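Local coordinates for uncharacterized Thioredoxin-like protein (Aeropyrum pernix, PDB 3HA9), which is of unknown function but has a thioredoxin-like fold and probably acts as an oxidoreductase, perhaps with an antioxidant role, at residues 20-25 / 72-77; 30-35 / 135-140; 44-49 / 94-99; 60-65 / 150-155. All coordinates share one frame; numbering follows the deposited sequence. Where two conformers were deposited one is given.

Interactions 1, 2 and 3 all reach the same mixed sheet, while interaction 4 joins two helices that pack on one face of it. Interaction 1 is the most deeply buried and purely apolar. Phe20 carries it on into interaction 2, where it touches both Met137 and Leu32; there a hydrophobic inner half gives way to a lysine at the exposed edge. Interaction 3 lies on the other side of the chain's centre from interaction 2, beside the disulfide, and depends on a carboxylate gripping a backbone N-H. Interaction 4 is again leucine-rich, with an arginine at its outer margin, and meets interaction 2 through Leu155 and Ile136.

Interaction 1: residues 20-25 / 72-77; sequences FSLTTI and IAIDFW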
loop_
_atom_site.group_PDB
_atom_site.type_symbol
_atom_site.label_atom_id
_atom_site.label_comp_id
_atom_site.label_asym_id
_atom_site.label_seq_id
_atom_site.Cartn_x
_atom_site.Cartn_y
_atom_site.Cartn_z
ATOM N N PHE A 20 -10.500 1.023 5.851
ATOM C CA PHE A 20 -9.825 2.154 5.240
ATOM C C PHE A 20 -10.390 2.484 3.867
ATOM O O PHE A 20 -11.126 1.693 3.275
ATOM C CB PHE A 20 -8.326 1.883 5.143
ATOM C CG PHE A 20 -7.969 0.732 4.239
ATOM C CD1 PHE A 20 -7.556 0.961 2.930
ATOM C CD2 PHE A 20 -8.034 -0.585 4.703
ATOM C CE1 PHE A 20 -7.220 -0.106 2.090
ATOM C CE2 PHE A 20 -7.704 -1.649 3.869
ATOM C CZ PHE A 20 -7.296 -1.407 2.564
ATOM N N SER A 21 -10.046 3.670 3.378
ATOM C CA SER A 21 -10.321 4.041 1.997
ATOM C C SER A 21 -9.068 4.674 1.387
ATOM O O SER A 21 -8.174 5.131 2.109
ATOM C CB SER A 21 -11.547 4.957 1.903
ATOM O OG SER A 21 -11.172 6.321 1.808
ATOM N N LEU A 22 -8.986 4.655 0.062
ATOM C CA LEU A 22 -7.814 5.136 -0.650
ATOM C C LEU A 22 -8.266 6.148 -1.691
ATOM O O LEU A 22 -9.337 5.990 -2.258
ATOM C CB LEU A 22 -7.137 3.970 -1.372
ATOM C CG LEU A 22 -6.874 2.680 -0.588
ATOM C CD1 LEU A 22 -7.062 1.469 -1.488
ATOM C CD2 LEU A 22 -5.488 2.708 -0.016
ATOM N N THR A 23 -7.454 7.177 -1.929
ATOM C CA THR A 23 -7.692 8.146 -3.008
ATOM C C THR A 23 -6.719 7.861 -4.146
ATOM O O THR A 23 -5.501 7.991 -3.957
ATOM C CB THR A 23 -7.454 9.610 -2.549
ATOM O OG1 THR A 23 -6.094 9.773 -2.109
ATOM C CG2 THR A 23 -8.400 10.001 -1.427
ATOM N N THR A 24 -7.224 7.470 -5.313
ATOM C CA THR A 24 -6.320 7.186 -6.436
ATOM C C THR A 24 -5.679 8.466 -6.971
ATOM O O THR A 24 -6.138 9.571 -6.667
ATOM C CB THR A 24 -6.997 6.422 -7.590
ATOM O OG1 THR A 24 -7.887 7.297 -8.301
ATOM C CG2 THR A 24 -7.731 5.193 -7.071
ATOM N N ILE A 25 -4.626 8.308 -7.768
ATOM C CA ILE A 25 -3.841 9.438 -8.293
ATOM C C ILE A 25 -4.727 10.386 -9.105
ATOM O O ILE A 25 -4.437 11.588 -9.233
ATOM C CB ILE A 25 -2.624 8.931 -9.117
ATOM C CG1 ILE A 25 -1.663 10.086 -9.458
ATOM C CG2 ILE A 25 -3.074 8.080 -10.345
ATOM C CD1 ILE A 25 -0.404 9.666 -10.185
ATOM N N ILE A 72 -1.358 -2.208 -5.007
ATOM C CA ILE A 72 -1.732 -0.804 -4.899
ATOM C C ILE A 72 -0.462 -0.019 -4.531
ATOM O O ILE A 72 0.071 -0.200 -3.432
ATOM C CB ILE A 72 -2.859 -0.574 -3.872
ATOM C CG1 ILE A 72 -4.059 -1.505 -4.194
ATOM C CG2 ILE A 72 -3.238 0.903 -3.835
ATOM C CD1 ILE A 72 -5.272 -1.374 -3.277
ATOM N N ALA A 73 0.035 0.797 -5.470
ATOM C CA ALA A 73 1.230 1.618 -5.240
ATOM C C ALA A 73 0.798 2.888 -4.552
ATOM O O ALA A 73 -0.008 3.637 -5.096
ATOM C CB ALA A 73 1.954 1.932 -6.553
ATOM N N ILE A 74 1.322 3.120 -3.345
ATOM C CA ILE A 74 0.878 4.249 -2.519
ATOM C C ILE A 74 2.073 5.163 -2.341
ATOM O O ILE A 74 2.969 4.846 -1.563
ATOM C CB ILE A 74 0.350 3.819 -1.130
ATOM C CG1 ILE A 74 -0.857 2.902 -1.278
ATOM C CG2 ILE A 74 -0.024 5.085 -0.296
ATOM C CD1 ILE A 74 -1.336 2.220 0.038
ATOM N N ASP A 75 2.083 6.287 -3.056
ATOM C CA ASP A 75 3.187 7.234 -2.923
ATOM C C ASP A 75 2.754 8.197 -1.843
ATOM O O ASP A 75 1.792 8.952 -2.034
ATOM C CB ASP A 75 3.429 7.970 -4.256
ATOM C CG ASP A 75 4.652 8.890 -4.220
ATOM O OD1 ASP A 75 5.072 9.312 -3.125
ATOM O OD2 ASP A 75 5.198 9.189 -5.310
ATOM N N PHE A 76 3.450 8.158 -0.703
ATOM C CA PHE A 76 3.087 9.019 0.413
ATOM C C PHE A 76 4.012 10.216 0.532
ATOM O O PHE A 76 3.941 10.969 1.517
ATOM C CB PHE A 76 2.976 8.217 1.741
ATOM C CG PHE A 76 4.290 7.683 2.282
ATOM C CD1 PHE A 76 5.039 8.422 3.211
ATOM C CD2 PHE A 76 4.728 6.413 1.927
ATOM C CE1 PHE A 76 6.219 7.906 3.763
ATOM C CE2 PHE A 76 5.906 5.883 2.466
ATOM C CZ PHE A 76 6.646 6.634 3.394
ATOM N N TRP A 77 4.878 10.413 -0.472
ATOM C CA TRP A 77 5.841 11.506 -0.403
ATOM C C TRP A 77 5.183 12.790 -0.940
ATOM O O TRP A 77 5.527 13.304 -2.003
ATOM C CB TRP A 77 7.150 11.136 -1.125
ATOM C CG TRP A 77 8.293 11.995 -0.648
ATOM C CD1 TRP A 77 8.814 13.081 -1.275
ATOM C CD2 TRP A 77 8.997 11.857 0.584
ATOM N NE1 TRP A 77 9.834 13.619 -0.520
ATOM C CE2 TRP A 77 9.967 12.879 0.625
ATOM C CE3 TRP A 77 8.925 10.943 1.648
ATOM C CZ2 TRP A 77 10.838 13.041 1.702
ATOM C CZ3 TRP A 77 9.810 11.101 2.725
ATOM C CH2 TRP A 77 10.754 12.147 2.731
#
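Leu22 splits its two methyls between two isoleucines of the strand 69-75. CD1 of Leu22 meets CD1 of Ile72 at 3.8 Å, the two side chains reaching toward each other tip to tip. CD2 of Leu22 makes the looser touch, 4.2 Å from CD1 of Ile74, and here the side chains cross at about a right angle. Ile72 gets that far because its CG1-CD1 arm is fully stretched (chi2 -179°), which brings the delta methyl out to the leucine. The CB of Ile74 does not aim at residues 20-25; the same kind of extended arm brings its end closer. All three side chains are buried, and the contact is made by methyl groups alone.

One step out, the ring of Phe20 has CG of Leu22 at its edge, in the ring plane, and packs edge-to-face on Phe126. At the far end of residues 72-77, where the strand stops, Asp75 forms an Asx turn: its OD1 accepts from the backbone N of Trp77 at 2.9 Å, with an N-H...O angle of 157°.

The short strand 22-23 pairs antiparallel with 29-30, its partner in a small two-stranded sheet beside the main one. Strand 69-75 runs between 114-117 and 39-45; Val116 touches both Leu22 and Ile72, and Phe44 packs on Ile74.

Interaction 2: residues 30-35 / 135-140; sequences ISLNNV and VIMDKS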
loop_
_atom_site.group_PDB
_atom_site.type_symbol
_atom_site.label_atom_id
_atom_site.label_comp_id
_atom_site.label_asym_id
_atom_site.label_seq_id
_atom_site.Cartn_x
_atom_site.Cartn_y
_atom_site.Cartn_z
ATOM N N ILE A 30 -11.598 4.790 -3.361
ATOM C CA ILE A 30 -11.915 3.357 -3.407
ATOM C C ILE A 30 -11.664 2.649 -2.074
ATOM O O ILE A 30 -11.034 3.205 -1.167
ATOM C CB ILE A 30 -11.134 2.605 -4.523
ATOM C CG1 ILE A 30 -9.611 2.692 -4.287
ATOM C CG2 ILE A 30 -11.549 3.105 -5.906
ATOM C CD1 ILE A 30 -8.801 1.605 -4.996
ATOM N N SER A 31 -12.163 1.420 -1.971
ATOM C CA SER A 31 -11.891 0.554 -0.828
ATOM C C SER A 31 -11.580 -0.850 -1.336
ATOM O O SER A 31 -11.458 -1.056 -2.544
ATOM C CB SER A 31 -13.078 0.545 0.147
ATOM O OG SER A 31 -14.211 -0.105 -0.413
ATOM N N LEU A 32 -11.456 -1.810 -0.426
ATOM C CA LEU A 32 -11.137 -3.192 -0.801
ATOM C C LEU A 32 -12.136 -3.823 -1.777
ATOM O O LEU A 32 -11.739 -4.596 -2.659
ATOM C CB LEU A 32 -10.992 -4.067 0.444
ATOM C CG LEU A 32 -9.641 -4.049 1.161
ATOM C CD1 LEU A 32 -9.771 -4.794 2.479
ATOM C CD2 LEU A 32 -8.553 -4.670 0.288
ATOM N N ASN A 33 -13.420 -3.492 -1.610
ATOM C CA ASN A 33 -14.495 -3.949 -2.506
ATOM C C ASN A 33 -14.226 -3.652 -3.974
ATOM O O ASN A 33 -14.621 -4.420 -4.851
ATOM C CB ASN A 33 -15.829 -3.294 -2.133
ATOM C CG ASN A 33 -16.341 -3.732 -0.788
ATOM O OD1 ASN A 33 -17.210 -4.605 -0.697
ATOM N ND2 ASN A 33 -15.812 -3.130 0.275
ATOM N N ASN A 34 -13.568 -2.525 -4.232
ATOM C CA ASN A 34 -13.260 -2.097 -5.590
ATOM C C ASN A 34 -12.001 -2.755 -6.165
ATOM O O ASN A 34 -11.684 -2.567 -7.346
ATOM C CB ASN A 34 -13.140 -0.568 -5.654
ATOM N N VAL A 35 -11.296 -3.534 -5.343
ATOM C CA VAL A 35 -10.037 -4.162 -5.768
ATOM C C VAL A 35 -10.285 -5.606 -6.210
ATOM O O VAL A 35 -10.979 -6.355 -5.526
ATOM C CB VAL A 35 -8.958 -4.098 -4.654
ATOM C CG1 VAL A 35 -7.622 -4.656 -5.149
ATOM C CG2 VAL A 35 -8.776 -2.666 -4.174
ATOM N N VAL A 135 2.366 -3.968 2.970
ATOM C CA VAL A 135 1.300 -4.649 3.734
ATOM C C VAL A 135 0.567 -5.613 2.799
ATOM O O VAL A 135 0.040 -5.197 1.761
ATOM C CB VAL A 135 0.288 -3.645 4.330
ATOM C CG1 VAL A 135 -0.789 -4.379 5.165
ATOM C CG2 VAL A 135 1.012 -2.631 5.191
ATOM N N ILE A 136 0.524 -6.894 3.163
ATOM C CA ILE A 136 -0.236 -7.876 2.373
ATOM C C ILE A 136 -1.464 -8.306 3.165
ATOM O O ILE A 136 -1.334 -8.698 4.327
ATOM C CB ILE A 136 0.608 -9.111 2.018
ATOM C CG1 ILE A 136 1.883 -8.675 1.296
ATOM C CG2 ILE A 136 -0.214 -10.089 1.150
ATOM C CD1 ILE A 136 2.885 -9.808 1.060
ATOM N N MET A 137 -2.637 -8.190 2.539
ATOM C CA MET A 137 -3.917 -8.535 3.169
ATOM C C MET A 137 -4.720 -9.474 2.270
ATOM O O MET A 137 -4.559 -9.459 1.052
ATOM C CB MET A 137 -4.762 -7.274 3.387
ATOM C CG MET A 137 -4.510 -6.516 4.677
ATOM S SD MET A 137 -5.316 -4.863 4.672
ATOM C CE MET A 137 -6.145 -4.937 3.208
ATOM N N ASP A 138 -5.600 -10.270 2.876
ATOM C CA ASP A 138 -6.614 -11.004 2.114
ATOM C C ASP A 138 -7.928 -10.207 2.091
ATOM O O ASP A 138 -7.995 -9.124 2.653
ATOM C CB ASP A 138 -6.793 -12.431 2.649
ATOM C CG ASP A 138 -7.377 -12.473 4.063
ATOM O OD1 ASP A 138 -7.985 -11.484 4.526
ATOM O OD2 ASP A 138 -7.220 -13.523 4.707
ATOM N N LYS A 139 -8.972 -10.708 1.432
ATOM C CA LYS A 139 -10.195 -9.905 1.317
ATOM C C LYS A 139 -10.999 -9.747 2.623
ATOM O O LYS A 139 -11.849 -8.856 2.727
ATOM C CB LYS A 139 -11.075 -10.374 0.147
ATOM C CG LYS A 139 -10.572 -9.895 -1.209
ATOM C CD LYS A 139 -10.685 -8.379 -1.347
ATOM C CE LYS A 139 -10.195 -7.894 -2.717
ATOM N NZ LYS A 139 -11.058 -8.436 -3.817
ATOM N N SER A 140 -10.697 -10.585 3.615
ATOM C CA SER A 140 -11.265 -10.452 4.961
ATOM C C SER A 140 -10.497 -9.438 5.823
ATOM O O SER A 140 -10.798 -9.243 7.013
ATOM C CB SER A 140 -11.275 -11.821 5.639
ATOM O OG SER A 140 -12.129 -12.707 4.933
#
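The ammonium group of Lys139 is gripped by two backbone carbonyls: NZ donates to Val35 O at 2.7 Å and also to Gly37 O. Toward Val35 the approach is bent, with a C=O...N angle of 147° and the nitrogen tilted 31° from the carbonyl plane. The lysine chain bends at its second and fourth torsions, which carries CE past Leu32 O, at 3.6 Å, and sets NZ against Val35 O. Leu32 O already accepts from the backbone N of Val35 in the 3-10 turn 32-34. The lysine therefore ties its own turn to the loop leading into strand 39-45.

Further in, the contact becomes apolar. CE of Met137 sits against the isopropyl end of Leu32, 3.7 Å from its CD1 and nearly as close to its CD2, while the two side chains cross obliquely. The methionine's last torsion is almost eclipsed (chi3 5°), a somewhat strained turn that swings the methyl to the leucine. Phe20 packs on both of them, and Val40 lies against Leu32, Val35 and Lys139.

Asp138 faces away from the loop and uses OD1 to accept from Asn142 N across the bend that follows. Strands 133-138 and 143-148 are antiparallel neighbours, so the lysine belongs to the connection of a beta-hairpin, the one that precedes the last helix in a thioredoxin-like fold.

Interaction 3: residues 44-49 / 94-99; sequences FMAAWC and PPDTPE
Asp96 takes hold of the backbone at Ala47: N of Ala47 donates to OD2 of Asp96 at 2.7 Å, with a nearly straight N-H...O angle of 167°. OD2 receives it on its syn lone pair, the side of the other carboxylate oxygen. This is the tight part of the contact, since CB of Ala47 lies only 3.2 Å from the same OD2. The carboxylate of Asp75, at the end of strand 69-75, also comes close to this oxygen.

The other oxygen meets a looser, more open side. OD1 lies 3.5 Å from CD1 of Trp48, at the edge of the indole and in its plane, with ring and carboxylate turned 84° apart. Trp48 has its CG between the backbone N and the carbonyl carbon (chi1 61°), which stands the indole up beside the aspartate; it is partly exposed, and its ring packs edge-to-face with Trp77. Putting an alanine here would remove both oxygens, and the N-H of Ala47 would probably be left without its acceptor, so that the turn could shift more easily.

That turn, type I from Ala46 to Cys49, leads into the Cys49-Cys52 disulfide, whose spacing and place at a helix start are consistent with a thioredoxin-type CxxC. Asp96 is itself placed by a backbone bond to Trp77. Thr97 then caps helix 98-108, whose Phe104 touches Ala47, while strand 39-45 runs into the turn from the middle of the sheet.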
loop_
_atom_site.group_PDB
_atom_site.type_symbol
_atom_site.label_atom_id
_atom_site.label_comp_id
_atom_site.label_asym_id
_atom_site.label_seq_id
_atom_site.Cartn_x
_atom_site.Cartn_y
_atom_site.Cartn_z
ATOM N N PHE A 44 3.832 1.003 0.154
ATOM C CA PHE A 44 4.078 2.407 0.528
ATOM C C PHE A 44 5.462 2.770 0.050
ATOM O O PHE A 44 6.431 2.114 0.424
ATOM C CB PHE A 44 3.977 2.565 2.046
ATOM C CG PHE A 44 2.575 2.397 2.566
ATOM C CD1 PHE A 44 1.764 3.525 2.744
ATOM C CD2 PHE A 44 2.045 1.118 2.832
ATOM C CE1 PHE A 44 0.452 3.392 3.209
ATOM C CE2 PHE A 44 0.724 0.969 3.299
ATOM C CZ PHE A 44 -0.065 2.084 3.476
ATOM N N MET A 45 5.540 3.794 -0.799
ATOM C CA MET A 45 6.793 4.079 -1.512
ATOM C C MET A 45 6.948 5.562 -1.837
ATOM O O MET A 45 6.098 6.376 -1.471
ATOM C CB MET A 45 6.929 3.180 -2.762
ATOM C CG MET A 45 5.686 3.099 -3.687
ATOM S SD MET A 45 5.263 4.615 -4.589
ATOM C CE MET A 45 6.562 4.612 -5.806
ATOM N N ALA A 46 8.058 5.896 -2.488
ATOM C CA ALA A 46 8.332 7.254 -2.979
ATOM C C ALA A 46 9.137 7.091 -4.245
ATOM O O ALA A 46 9.903 6.120 -4.377
ATOM C CB ALA A 46 9.125 8.057 -1.929
ATOM N N ALA A 47 8.969 8.022 -5.180
ATOM C CA ALA A 47 9.579 7.868 -6.499
ATOM C C ALA A 47 11.103 7.930 -6.456
ATOM O O ALA A 47 11.773 7.349 -7.306
ATOM C CB ALA A 47 9.018 8.891 -7.466
ATOM N N TRP A 48 11.649 8.609 -5.451
ATOM C CA TRP A 48 13.108 8.713 -5.278
ATOM C C TRP A 48 13.744 7.627 -4.391
ATOM O O TRP A 48 14.961 7.573 -4.226
ATOM C CB TRP A 48 13.435 10.090 -4.691
ATOM C CG TRP A 48 12.806 10.312 -3.362
ATOM C CD1 TRP A 48 11.561 10.817 -3.127
ATOM C CD2 TRP A 48 13.386 10.066 -2.079
ATOM N NE1 TRP A 48 11.318 10.869 -1.781
ATOM C CE2 TRP A 48 12.423 10.427 -1.110
ATOM C CE3 TRP A 48 14.617 9.561 -1.651
ATOM C CZ2 TRP A 48 12.651 10.293 0.263
ATOM C CZ3 TRP A 48 14.847 9.436 -0.289
ATOM C CH2 TRP A 48 13.871 9.810 0.654
ATOM N N CYS A 49 12.926 6.753 -3.823
ATOM C CA CYS A 49 13.398 5.734 -2.884
ATOM C C CYS A 49 14.370 4.776 -3.597
ATOM O O CYS A 49 14.007 4.190 -4.607
ATOM C CB CYS A 49 12.170 5.002 -2.289
ATOM S SG CYS A 49 12.328 3.219 -1.846
ATOM N N PRO A 94 11.909 17.240 -2.045
ATOM C CA PRO A 94 10.600 17.875 -2.056
ATOM C C PRO A 94 9.554 16.806 -2.336
ATOM O O PRO A 94 9.925 15.664 -2.657
ATOM C CB PRO A 94 10.674 18.851 -3.243
ATOM C CG PRO A 94 12.098 18.913 -3.642
ATOM C CD PRO A 94 12.728 17.636 -3.207
ATOM N N PRO A 95 8.269 17.160 -2.212
ATOM C CA PRO A 95 7.221 16.208 -2.557
ATOM C C PRO A 95 7.337 15.693 -3.984
ATOM O O PRO A 95 7.746 16.421 -4.899
ATOM C CB PRO A 95 5.932 17.023 -2.436
ATOM C CG PRO A 95 6.276 18.176 -1.570
ATOM C CD PRO A 95 7.719 18.470 -1.824
ATOM N N ASP A 96 6.977 14.431 -4.167
ATOM C CA ASP A 96 6.841 13.856 -5.496
ATOM C C ASP A 96 5.654 14.502 -6.199
ATOM O O ASP A 96 4.579 14.652 -5.619
ATOM C CB ASP A 96 6.510 12.366 -5.392
ATOM C CG ASP A 96 7.722 11.477 -5.146
ATOM O OD1 ASP A 96 8.884 11.955 -5.096
ATOM O OD2 ASP A 96 7.476 10.243 -5.011
ATOM N N THR A 97 5.840 14.841 -7.464
ATOM C CA THR A 97 4.718 15.274 -8.291
ATOM C C THR A 97 4.026 14.016 -8.821
ATOM O O THR A 97 4.657 12.955 -8.912
ATOM C CB THR A 97 5.212 16.117 -9.479
ATOM O OG1 THR A 97 6.050 15.303 -10.313
ATOM C CG2 THR A 97 6.025 17.319 -8.988
ATOM N N PRO A 98 2.730 14.112 -9.163
ATOM C CA PRO A 98 2.066 12.982 -9.820
ATOM C C PRO A 98 2.841 12.515 -11.057
ATOM O O PRO A 98 2.903 11.313 -11.317
ATOM C CB PRO A 98 0.704 13.555 -10.210
ATOM C CG PRO A 98 0.445 14.573 -9.131
ATOM C CD PRO A 98 1.770 15.179 -8.801
ATOM N N GLU A 99 3.435 13.449 -11.804
ATOM C CA GLU A 99 4.242 13.092 -12.983
ATOM C C GLU A 99 5.425 12.179 -12.629
ATOM O O GLU A 99 5.697 11.212 -13.332
ATOM C CB GLU A 99 4.739 14.363 -13.709
ATOM C CG GLU A 99 5.718 14.091 -14.864
ATOM C CD GLU A 99 6.334 15.351 -15.505
ATOM O OE1 GLU A 99 6.028 16.502 -15.087
ATOM O OE2 GLU A 99 7.126 15.188 -16.466
#

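Interaction 4: residues 60-65 / 150-155; sequences DRLTEK and PSLGEL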
loop_
_atom_site.group_PDB
_atom_site.type_symbol
_atom_site.label_atom_id
_atom_site.label_comp_id
_atom_site.label_asym_id
_atom_site.label_seq_id
_atom_site.Cartn_x
_atom_site.Cartn_y
_atom_site.Cartn_z
ATOM N N ASP A 60 6.437 -6.836 -10.013
ATOM C CA ASP A 60 6.151 -7.107 -11.433
ATOM C C ASP A 60 6.085 -8.602 -11.689
ATOM O O ASP A 60 5.158 -9.110 -12.343
ATOM C CB ASP A 60 7.257 -6.516 -12.319
ATOM C CG ASP A 60 7.194 -5.010 -12.422
ATOM O OD1 ASP A 60 6.130 -4.414 -12.151
ATOM O OD2 ASP A 60 8.236 -4.410 -12.780
ATOM N N ARG A 61 7.080 -9.301 -11.170
ATOM C CA ARG A 61 7.167 -10.734 -11.380
ATOM C C ARG A 61 6.048 -11.445 -10.655
ATOM O O ARG A 61 5.444 -12.359 -11.212
ATOM C CB ARG A 61 8.533 -11.257 -10.938
ATOM C CG ARG A 61 9.629 -10.833 -11.895
ATOM C CD ARG A 61 10.941 -10.626 -11.177
ATOM N NE ARG A 61 11.500 -11.889 -10.708
ATOM C CZ ARG A 61 12.638 -11.985 -10.034
ATOM N NH1 ARG A 61 13.341 -10.895 -9.755
ATOM N NH2 ARG A 61 13.066 -13.170 -9.637
ATOM N N LEU A 62 5.739 -11.007 -9.431
ATOM C CA LEU A 62 4.673 -11.654 -8.665
ATOM C C LEU A 62 3.309 -11.410 -9.310
ATOM O O LEU A 62 2.463 -12.305 -9.334
ATOM C CB LEU A 62 4.703 -11.203 -7.197
ATOM C CG LEU A 62 5.928 -11.734 -6.440
ATOM C CD1 LEU A 62 6.183 -10.943 -5.173
ATOM C CD2 LEU A 62 5.762 -13.213 -6.127
ATOM N N THR A 63 3.121 -10.206 -9.855
ATOM C CA THR A 63 1.910 -9.859 -10.603
ATOM C C THR A 63 1.719 -10.782 -11.806
ATOM O O THR A 63 0.610 -11.287 -12.046
ATOM C CB THR A 63 1.954 -8.388 -11.081
ATOM O OG1 THR A 63 1.886 -7.525 -9.941
ATOM C CG2 THR A 63 0.781 -8.074 -12.012
ATOM N N GLU A 64 2.798 -10.994 -12.555
ATOM C CA GLU A 64 2.757 -11.850 -13.747
ATOM C C GLU A 64 2.517 -13.313 -13.371
ATOM O O GLU A 64 1.765 -14.019 -14.058
ATOM C CB GLU A 64 4.034 -11.705 -14.575
ATOM C CG GLU A 64 3.815 -11.848 -16.095
ATOM C CD GLU A 64 4.292 -13.174 -16.666
ATOM O OE1 GLU A 64 3.720 -14.237 -16.334
ATOM O OE2 GLU A 64 5.236 -13.155 -17.480
ATOM N N LYS A 65 3.134 -13.751 -12.273
ATOM C CA LYS A 65 3.020 -15.138 -11.790
ATOM C C LYS A 65 1.654 -15.455 -11.164
ATOM O O LYS A 65 1.078 -16.524 -11.428
ATOM C CB LYS A 65 4.149 -15.445 -10.791
ATOM C CG LYS A 65 4.230 -16.897 -10.320
ATOM C CD LYS A 65 5.466 -17.129 -9.444
ATOM C CE LYS A 65 5.574 -18.593 -9.023
ATOM N NZ LYS A 65 6.840 -18.886 -8.286
ATOM N N PRO A 150 10.580 -6.487 2.422
ATOM C CA PRO A 150 10.632 -7.953 2.502
ATOM C C PRO A 150 11.355 -8.549 1.296
ATOM O O PRO A 150 11.333 -7.961 0.218
ATOM C CB PRO A 150 9.155 -8.355 2.464
ATOM C CG PRO A 150 8.470 -7.216 1.780
ATOM C CD PRO A 150 9.192 -6.001 2.259
ATOM N N SER A 151 11.987 -9.708 1.474
ATOM C CA SER A 151 12.659 -10.382 0.370
ATOM C C SER A 151 11.659 -11.093 -0.542
ATOM O O SER A 151 10.505 -11.293 -0.162
ATOM C CB SER A 151 13.643 -11.406 0.923
ATOM O OG SER A 151 12.939 -12.472 1.542
ATOM N N LEU A 152 12.110 -11.485 -1.739
ATOM C CA LEU A 152 11.267 -12.255 -2.666
ATOM C C LEU A 152 10.779 -13.549 -2.016
ATOM O O LEU A 152 9.612 -13.924 -2.163
ATOM C CB LEU A 152 12.016 -12.576 -3.975
ATOM C CG LEU A 152 11.246 -13.382 -5.028
ATOM C CD1 LEU A 152 9.911 -12.718 -5.361
ATOM C CD2 LEU A 152 12.084 -13.592 -6.303
ATOM N N GLY A 153 11.689 -14.227 -1.314
ATOM C CA GLY A 153 11.374 -15.445 -0.582
ATOM C C GLY A 153 10.248 -15.262 0.420
ATOM O O GLY A 153 9.353 -16.110 0.518
ATOM N N GLU A 154 10.285 -14.142 1.150
ATOM C CA GLU A 154 9.255 -13.828 2.144
ATOM C C GLU A 154 7.909 -13.596 1.476
ATOM O O GLU A 154 6.890 -14.136 1.920
ATOM C CB GLU A 154 9.646 -12.606 2.977
ATOM C CG GLU A 154 10.951 -12.748 3.714
ATOM C CD GLU A 154 11.216 -11.590 4.640
ATOM O OE1 GLU A 154 10.730 -11.650 5.792
ATOM O OE2 GLU A 154 11.915 -10.631 4.233
ATOM N N LEU A 155 7.911 -12.812 0.397
ATOM C CA LEU A 155 6.685 -12.517 -0.340
ATOM C C LEU A 155 6.069 -13.802 -0.915
ATOM O O LEU A 155 4.875 -14.046 -0.750
ATOM C CB LEU A 155 6.959 -11.507 -1.461
ATOM C CG LEU A 155 7.415 -10.101 -1.064
ATOM C CD1 LEU A 155 7.927 -9.369 -2.312
ATOM C CD2 LEU A 155 6.297 -9.309 -0.398
#
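Helix 52-65 packs against the start of the C-terminal helix 152-161 through a small leucine cluster, Leu62 against Leu152 and Leu155. One methyl does most of the work: CD1 of Leu62 lies 3.7 Å from CD1 of Leu155 and almost as near its CB, the two side chains crossing at about a right angle. The same CD1 of Leu62 touches CD1 of Leu152 more loosely, at 4.1 Å. Leu152 has its CG anti to the backbone N (chi1 180°), which carries its two methyls out toward the other helix, one to the leucine and one to Arg61.

At that outer margin, NH2 of Arg61 comes within 3.5 Å of CD2 of Leu152. This methyl lies oblique to the guanidinium plane, and the two side chains cross at about a right angle. The guanidinium's charge is answered within its own helix, by a salt bridge from NH1 to Asp57. A second ion pair, Lys65 with Glu156, spans the two helices.

The first turn of helix 152-161 is fixed by a capping box. Glu154 N donates to Ser151 OG at 3.2 Å, and Ser151 N returns a bond to Glu154 OE2 at 2.9 Å, nearly straight at 170°. Leu155 in turn rests on Ile134 and Ile136 of the sheet. Two helices side by side on one sheet face, the first beginning at the CxxC and the other closing the chain, are characteristic of the thioredoxin fold.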